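Local coordinates for protein F2 like fibronectin-binding protein (Streptococcus pneumoniae, PDB 5A0N) that probably attaches the bacterium covalently to its host, serving as a cell-surface adhesin whose N-terminal domain carries an internal thioester bond, at residues 143-146 / 147-150; 153-157 / 158-162; 107-110 / 111-115. All blocks are in the same frame, centred on the assembly; numbering follows the deposited sequence.

Contact 1: residues 143-146 / 147-150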
loop_
_atom_site.group_PDB
_atom_site.type_symbol
_atom_site.label_atom_id
_atom_site.label_comp_id
_atom_site.label_asym_id
_atom_site.label_seq_id
_atom_site.Cartn_x
_atom_site.Cartn_y
_atom_site.Cartn_z
ATOM N N ILE A 143 7.242 3.807 1.706
ATOM C CA ILE A 143 6.014 3.882 2.494
ATOM C C ILE A 143 5.506 2.467 2.809
ATOM O O ILE A 143 5.102 2.177 3.948
ATOM C CB ILE A 143 4.940 4.729 1.782
ATOM C CG1 ILE A 143 5.352 6.200 1.749
ATOM C CG2 ILE A 143 3.584 4.518 2.424
ATOM C CD1 ILE A 143 5.197 6.952 3.069
ATOM N N GLN A 144 5.539 1.571 1.826
ATOM C CA GLN A 144 5.078 0.214 2.035
ATOM C C GLN A 144 5.884 -0.494 3.123
ATOM O O GLN A 144 5.313 -1.205 3.946
ATOM C CB GLN A 144 5.125 -0.559 0.729
ATOM C CG GLN A 144 4.742 -2.034 0.853
ATOM C CD GLN A 144 3.297 -2.238 1.174
ATOM O OE1 GLN A 144 2.457 -2.359 0.268
ATOM N NE2 GLN A 144 2.984 -2.342 2.463
ATOM N N TYR A 145 7.198 -0.393 3.080
ATOM C CA TYR A 145 8.023 -1.015 4.114
ATOM C C TYR A 145 7.711 -0.426 5.483
ATOM O O TYR A 145 7.684 -1.183 6.475
ATOM C CB TYR A 145 9.524 -0.985 3.798
ATOM C CG TYR A 145 9.889 -2.071 2.816
ATOM C CD1 TYR A 145 9.953 -3.399 3.234
ATOM C CD2 TYR A 145 10.123 -1.792 1.469
ATOM C CE1 TYR A 145 10.222 -4.429 2.325
ATOM C CE2 TYR A 145 10.390 -2.819 0.565
ATOM C CZ TYR A 145 10.429 -4.127 0.998
ATOM O OH TYR A 145 10.650 -5.160 0.131
ATOM N N GLU A 146 7.449 0.877 5.575
ATOM C CA GLU A 146 7.124 1.437 6.871
ATOM C C GLU A 146 5.735 1.025 7.344
ATOM O O GLU A 146 5.545 0.815 8.546
ATOM C CB GLU A 146 7.344 2.938 6.901
ATOM C CG GLU A 146 7.604 3.493 8.315
ATOM C CD GLU A 146 8.923 3.086 8.950
ATOM O OE1 GLU A 146 9.606 2.180 8.417
ATOM O OE2 GLU A 146 9.284 3.683 9.986
ATOM N N ILE A 147 4.789 0.821 6.422
ATOM C CA ILE A 147 3.521 0.227 6.818
ATOM C C ILE A 147 3.750 -1.136 7.452
ATOM O O ILE A 147 3.163 -1.444 8.504
ATOM C CB ILE A 147 2.532 0.203 5.637
ATOM C CG1 ILE A 147 2.065 1.635 5.384
ATOM C CG2 ILE A 147 1.377 -0.772 5.849
ATOM C CD1 ILE A 147 1.250 1.829 4.110
ATOM N N TRP A 148 4.607 -1.949 6.835
ATOM C CA TRP A 148 4.921 -3.286 7.338
ATOM C C TRP A 148 5.701 -3.271 8.655
ATOM O O TRP A 148 5.635 -4.241 9.410
ATOM C CB TRP A 148 5.711 -4.087 6.290
ATOM C CG TRP A 148 4.903 -4.536 5.141
ATOM C CD1 TRP A 148 3.586 -4.823 5.121
ATOM C CD2 TRP A 148 5.401 -4.811 3.815
ATOM N NE1 TRP A 148 3.220 -5.295 3.864
ATOM C CE2 TRP A 148 4.323 -5.264 3.039
ATOM C CE3 TRP A 148 6.650 -4.689 3.210
ATOM C CZ2 TRP A 148 4.465 -5.623 1.691
ATOM C CZ3 TRP A 148 6.773 -4.985 1.886
ATOM C CH2 TRP A 148 5.696 -5.459 1.135
ATOM N N ARG A 149 6.393 -2.185 8.966
ATOM C CA ARG A 149 6.982 -2.047 10.307
ATOM C C ARG A 149 5.891 -2.202 11.349
ATOM O O ARG A 149 6.098 -2.857 12.370
ATOM C CB ARG A 149 7.650 -0.679 10.443
ATOM C CG ARG A 149 8.180 -0.396 11.843
ATOM C CD ARG A 149 8.871 0.939 11.919
ATOM N NE ARG A 149 9.322 1.234 13.265
ATOM C CZ ARG A 149 9.854 2.392 13.625
ATOM N NH1 ARG A 149 10.103 3.320 12.738
ATOM N NH2 ARG A 149 10.204 2.600 14.892
ATOM N N TYR A 150 4.736 -1.614 11.072
ATOM C CA TYR A 150 3.615 -1.611 12.009
ATOM C C TYR A 150 2.634 -2.753 11.858
ATOM O O TYR A 150 2.033 -3.152 12.853
ATOM C CB TYR A 150 2.945 -0.232 11.972
ATOM C CG TYR A 150 3.923 0.876 12.296
ATOM C CD1 TYR A 150 4.447 0.984 13.569
ATOM C CD2 TYR A 150 4.338 1.793 11.345
ATOM C CE1 TYR A 150 5.347 1.964 13.876
ATOM C CE2 TYR A 150 5.244 2.789 11.630
ATOM C CZ TYR A 150 5.766 2.875 12.897
ATOM O OH TYR A 150 6.687 3.860 13.237
HETATM O O HOH W 1 7.625 5.347 11.292
#
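Q144 and W148 stack one turn apart on helix 132-152, a long helix of the adhesin's helical insertion domain. The Q144 chain folds back over the indole: CG, anti to the backbone N (chi1 176°), lies above the six-membered ring of W148, 3.6 Å from the centroid, as a CH-pi contact, and the bend at chi2 lays CD and the amide across the indole. The amide runs nearly parallel to the indole, with Q144 NE2 3.3 Å from W148 CE2. Glutamine suits this place because its flat end can stack while OE1 accepts from the backbone N of C56, the one cysteine of the chain and so presumably the thioester cysteine.

The second aromatic contact is T-shaped. The edge of W148 meets the face of Y145, with planes at 80° and W148 CZ3 3.5 Å from Y145 CE1. Apolar packing is lighter: I143 CG2 lies 3.9 Å from I147 CD1, and both isoleucines lean on helix 105-118.

The charged contact lies elsewhere along the same two turns. E146 OE2 takes R149 NH1 on its syn side at 2.9 Å, although the carboxylate and guanidinium planes stand 75° apart. R180 is a second salt-bridge partner of OE2, so two positive charges probably stabilise the carboxylate. A water gives the same oxygen a further bond, lying 2.7 Å from E146 OE2 and 2.6 Å from Y150 OH.

Contact 2: residues 153-157 / 158-162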
loop_
_atom_site.group_PDB
_atom_site.type_symbol
_atom_site.label_atom_id
_atom_site.label_comp_id
_atom_site.label_asym_id
_atom_site.label_seq_id
_atom_site.Cartn_x
_atom_site.Cartn_y
_atom_site.Cartn_z
ATOM N N GLY A 153 5.990 -5.871 12.087
ATOM C CA GLY A 153 7.271 -5.724 12.768
ATOM C C GLY A 153 8.475 -5.652 11.842
ATOM O O GLY A 153 9.593 -5.821 12.287
ATOM N N MET A 154 8.263 -5.367 10.557
ATOM C CA MET A 154 9.337 -5.312 9.570
ATOM C C MET A 154 9.979 -3.931 9.527
ATOM O O MET A 154 9.705 -3.112 8.652
ATOM C CB MET A 154 8.821 -5.735 8.195
ATOM C CG MET A 154 9.941 -5.800 7.173
ATOM S SD MET A 154 9.408 -6.371 5.585
ATOM C CE MET A 154 10.109 -7.987 5.699
ATOM N N ARG A 155 10.847 -3.686 10.491
ATOM C CA ARG A 155 11.604 -2.448 10.570
ATOM C C ARG A 155 12.869 -2.605 9.733
ATOM O O ARG A 155 13.645 -3.556 9.924
ATOM C CB ARG A 155 11.956 -2.142 12.024
ATOM C CG ARG A 155 12.685 -0.826 12.186
ATOM C CD ARG A 155 12.874 -0.484 13.659
ATOM N NE ARG A 155 13.642 -1.465 14.422
ATOM C CZ ARG A 155 14.977 -1.538 14.459
ATOM N NH1 ARG A 155 15.738 -0.726 13.716
ATOM N NH2 ARG A 155 15.563 -2.440 15.239
ATOM N N VAL A 156 13.028 -1.710 8.762
ATOM C CA VAL A 156 14.168 -1.741 7.874
ATOM C C VAL A 156 15.124 -0.603 8.207
ATOM O O VAL A 156 14.703 0.556 8.316
ATOM C CB VAL A 156 13.696 -1.662 6.390
ATOM C CG1 VAL A 156 14.885 -1.723 5.477
ATOM C CG2 VAL A 156 12.730 -2.759 6.071
ATOM N N SER A 157 16.406 -0.944 8.357
ATOM C CA SER A 157 17.451 0.032 8.648
ATOM C C SER A 157 18.807 -0.510 8.247
ATOM O O SER A 157 18.895 -1.631 7.770
ATOM C CB SER A 157 17.481 0.366 10.138
ATOM O OG SER A 157 18.136 -0.697 10.837
ATOM N N SER A 158 19.871 0.263 8.479
ATOM C CA SER A 158 21.207 -0.212 8.098
ATOM C C SER A 158 21.671 -1.420 8.918
ATOM O O SER A 158 22.631 -2.062 8.511
ATOM C CB SER A 158 22.250 0.898 8.138
ATOM O OG SER A 158 22.402 1.316 9.449
ATOM N N ASP A 159 20.996 -1.755 10.031
ATOM C CA ASP A 159 21.346 -2.957 10.796
ATOM C C ASP A 159 20.211 -3.936 11.038
ATOM O O ASP A 159 20.400 -4.922 11.741
ATOM C CB ASP A 159 22.077 -2.632 12.122
ATOM C CG ASP A 159 21.196 -2.001 13.137
ATOM O OD1 ASP A 159 19.991 -1.879 12.893
ATOM O OD2 ASP A 159 21.732 -1.610 14.207
ATOM N N THR A 160 19.048 -3.705 10.415
ATOM C CA THR A 160 17.868 -4.554 10.617
ATOM C C THR A 160 17.190 -4.747 9.276
ATOM O O THR A 160 16.917 -3.779 8.573
ATOM C CB THR A 160 16.904 -3.895 11.630
ATOM O OG1 THR A 160 17.631 -3.522 12.810
ATOM C CG2 THR A 160 15.827 -4.865 12.033
ATOM N N ASN A 161 16.929 -6.005 8.901
ATOM C CA ASN A 161 16.429 -6.303 7.559
ATOM C C ASN A 161 17.336 -5.652 6.504
ATOM O O ASN A 161 16.888 -5.017 5.530
ATOM C CB ASN A 161 14.976 -5.894 7.396
ATOM C CG ASN A 161 14.044 -6.829 8.110
ATOM O OD1 ASN A 161 14.016 -8.025 7.822
ATOM N ND2 ASN A 161 13.279 -6.309 9.025
ATOM N N VAL A 162 18.634 -5.865 6.699
ATOM C CA VAL A 162 19.646 -5.286 5.815
ATOM C C VAL A 162 19.470 -5.730 4.356
ATOM O O VAL A 162 19.727 -4.957 3.437
ATOM C CB VAL A 162 21.057 -5.597 6.352
ATOM C CG1 VAL A 162 22.152 -5.148 5.408
ATOM C CG2 VAL A 162 21.234 -4.969 7.737
HETATM O O HOH W 2 18.403 -1.966 15.526
#
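A tight turn at S157-T160, part of the surface loop between helices 132-152 and 162-165, folds residues 153-157 back against 158-162. S158 and D159 have the backbone angles of the two central residues of a type I turn. S157 N donates to T160 O at 2.9 Å, nearly straight and in the carbonyl plane, while the return bond from T160 N to S157 O is weak. Serine suits the first position because its hydroxyl can reach the backbone two residues ahead: S157 OG stands between its own N and carbonyl carbon (chi1 78°) and accepts from D159 N at 3.2 Å, which makes an ST turn.

D159 and T160 add polar links around this bend. T160 OG1 donates to D159 OD1 at 2.9 Å, coming from above the carboxylate plane. R155 lays a face of its guanidinium over the T160 methyl CG2; a water bonded to both R155 NH2 and D159 OD1 joins the two opposite charges, which are too far apart for a salt bridge.

N161 sits at the N-cap position of helix 162-165 in the left-handed backbone region, which asparagine tolerates well. Its side chain makes no capping bond and turns back to the incoming arm of the loop, residues 153-157: N161 ND2 donates to R155 O at 2.9 Å and 168°, approaching 52° out of the carbonyl plane.

Contact 3: residues 107-110 / 111-115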
loop_
_atom_site.group_PDB
_atom_site.type_symbol
_atom_site.label_atom_id
_atom_site.label_comp_id
_atom_site.label_asym_id
_atom_site.label_seq_id
_atom_site.Cartn_x
_atom_site.Cartn_y
_atom_site.Cartn_z
ATOM N N ASP A 107 -3.717 4.503 13.041
ATOM C CA ASP A 107 -2.987 5.763 13.015
ATOM C C ASP A 107 -1.808 5.681 12.037
ATOM O O ASP A 107 -1.643 6.538 11.167
ATOM C CB ASP A 107 -2.507 6.154 14.421
ATOM C CG ASP A 107 -1.981 7.576 14.486
ATOM O OD1 ASP A 107 -2.523 8.468 13.813
ATOM O OD2 ASP A 107 -1.006 7.831 15.218
ATOM N N THR A 108 -1.019 4.614 12.145
ATOM C CA THR A 108 0.144 4.530 11.270
ATOM C C THR A 108 -0.228 4.279 9.807
ATOM O O THR A 108 0.339 4.919 8.942
ATOM C CB THR A 108 1.206 3.515 11.757
ATOM O OG1 THR A 108 0.661 2.197 11.753
ATOM C CG2 THR A 108 1.704 3.892 13.147
ATOM N N PHE A 109 -1.185 3.390 9.557
ATOM C CA PHE A 109 -1.587 3.140 8.179
ATOM C C PHE A 109 -2.205 4.383 7.564
ATOM O O PHE A 109 -1.894 4.773 6.439
ATOM C CB PHE A 109 -2.584 1.969 8.056
ATOM C CG PHE A 109 -3.271 1.986 6.732
ATOM C CD1 PHE A 109 -2.572 1.586 5.596
ATOM C CD2 PHE A 109 -4.524 2.507 6.583
ATOM C CE1 PHE A 109 -3.116 1.754 4.337
ATOM C CE2 PHE A 109 -5.080 2.634 5.335
ATOM C CZ PHE A 109 -4.376 2.250 4.209
ATOM N N SER A 110 -3.116 5.027 8.281
ATOM C CA SER A 110 -3.807 6.162 7.703
ATOM C C SER A 110 -2.848 7.325 7.480
ATOM O O SER A 110 -2.965 8.047 6.478
ATOM C CB SER A 110 -5.021 6.570 8.545
ATOM O OG SER A 110 -4.651 7.027 9.837
ATOM N N ARG A 111 -1.884 7.519 8.380
ATOM C CA ARG A 111 -0.856 8.544 8.185
ATOM C C ARG A 111 0.081 8.235 7.004
ATOM O O ARG A 111 0.347 9.097 6.175
ATOM C CB ARG A 111 -0.031 8.710 9.457
ATOM C CG ARG A 111 -0.777 9.467 10.536
ATOM C CD ARG A 111 0.004 9.543 11.856
ATOM N NE ARG A 111 -0.668 10.443 12.790
ATOM C CZ ARG A 111 -0.661 11.755 12.653
ATOM N NH1 ARG A 111 0.170 12.376 11.822
ATOM N NH2 ARG A 111 -1.450 12.479 13.409
ATOM N N LEU A 112 0.581 7.015 6.946
ATOM C CA LEU A 112 1.572 6.676 5.945
ATOM C C LEU A 112 0.947 6.701 4.535
ATOM O O LEU A 112 1.555 7.219 3.597
ATOM C CB LEU A 112 2.189 5.316 6.266
ATOM C CG LEU A 112 3.176 5.338 7.443
ATOM C CD1 LEU A 112 3.414 3.949 7.977
ATOM C CD2 LEU A 112 4.465 6.020 7.042
ATOM N N SER A 113 -0.241 6.131 4.384
ATOM C CA SER A 113 -0.925 6.191 3.102
ATOM C C SER A 113 -1.238 7.626 2.702
ATOM O O SER A 113 -1.088 7.987 1.518
ATOM C CB SER A 113 -2.137 5.273 3.084
ATOM O OG SER A 113 -3.108 5.665 4.036
ATOM N N TYR A 114 -1.625 8.466 3.661
ATOM C CA TYR A 114 -1.837 9.879 3.355
ATOM C C TYR A 114 -0.542 10.576 2.953
ATOM O O TYR A 114 -0.558 11.477 2.110
ATOM C CB TYR A 114 -2.476 10.566 4.561
ATOM C CG TYR A 114 -2.710 12.050 4.435
ATOM C CD1 TYR A 114 -3.688 12.560 3.608
ATOM C CD2 TYR A 114 -1.951 12.945 5.163
ATOM C CE1 TYR A 114 -3.914 13.937 3.533
ATOM C CE2 TYR A 114 -2.164 14.286 5.090
ATOM C CZ TYR A 114 -3.158 14.790 4.305
ATOM O OH TYR A 114 -3.323 16.154 4.284
ATOM N N MET A 115 0.575 10.170 3.523
ATOM C CA MET A 115 1.817 10.773 3.115
ATOM C C MET A 115 2.155 10.445 1.645
ATOM O O MET A 115 2.714 11.283 0.957
ATOM C CB MET A 115 2.927 10.374 4.078
ATOM C CG MET A 115 2.719 10.919 5.485
ATOM S SD MET A 115 3.699 10.101 6.772
ATOM C CE MET A 115 5.269 10.974 6.634
#
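F109 and S113, one turn apart on helix 105-118, form the close-packed part of this contact, an i to i+4 pairing of the alpha-helix. F109 O is gripped twice by S113: the backbone N gives it the regular helical bond at 3.0 Å and OG adds another at 2.8 Å, the two arriving from opposite faces of the carbonyl plane. The hydroxyl can do this because it sits between N and the carbonyl carbon (chi1 63°), turned back toward the preceding turn. Serine thus suits a buried helical site, being small and finding its partner in its own helix. S113 OG also rests over one face of the F109 ring, 3.6 Å from F109 CZ, near the rim. L112 bonds T108 O through its N at 2.9 Å and lays its CG against that oxygen at 3.2 Å.

D107 and R111 form the more open side, both only partly buried. Here R111 NE meets D107 OD1 at 2.9 Å in a salt bridge, on the syn side of the carboxylate but 32° out of its plane. The two flat groups stand nearly perpendicular, and R111 offers D107 one N-H, from NE, and not a paired grip. A long arginine suits the site because its far end reaches on: NH1 donates to L183 O and F186 O, and the guanidinium makes a cation-pi contact with the F186 ring.

Around the helix, L112 and F109 press on helix 132-152, the F109 ring stacks with Y86 of helix 83-93, S113 lies against strands 211-216 and 193-200, and Y114 against 193-200.

Along the chain contact 3 comes first, then contact 1, then contact 2, all within the helical insertion domain. Contacts 3 and 1 lie on different helices, 105-118 and 132-152, with centres about 10 Å apart; they touch where L112 CD1 packs 3.7 Å from I147 CG1. Contact 2 follows directly in the loop that leaves helix 132-152, its centre about 11 Å from that of contact 1, and W148 O probably accepts from M154 N at 3.1 Å. Contacts 2 and 3 are about 20 Å apart between centres and do not touch. Helix 132-152 therefore bridges the series, joining the interior beside the four-stranded sheet to the surface loop.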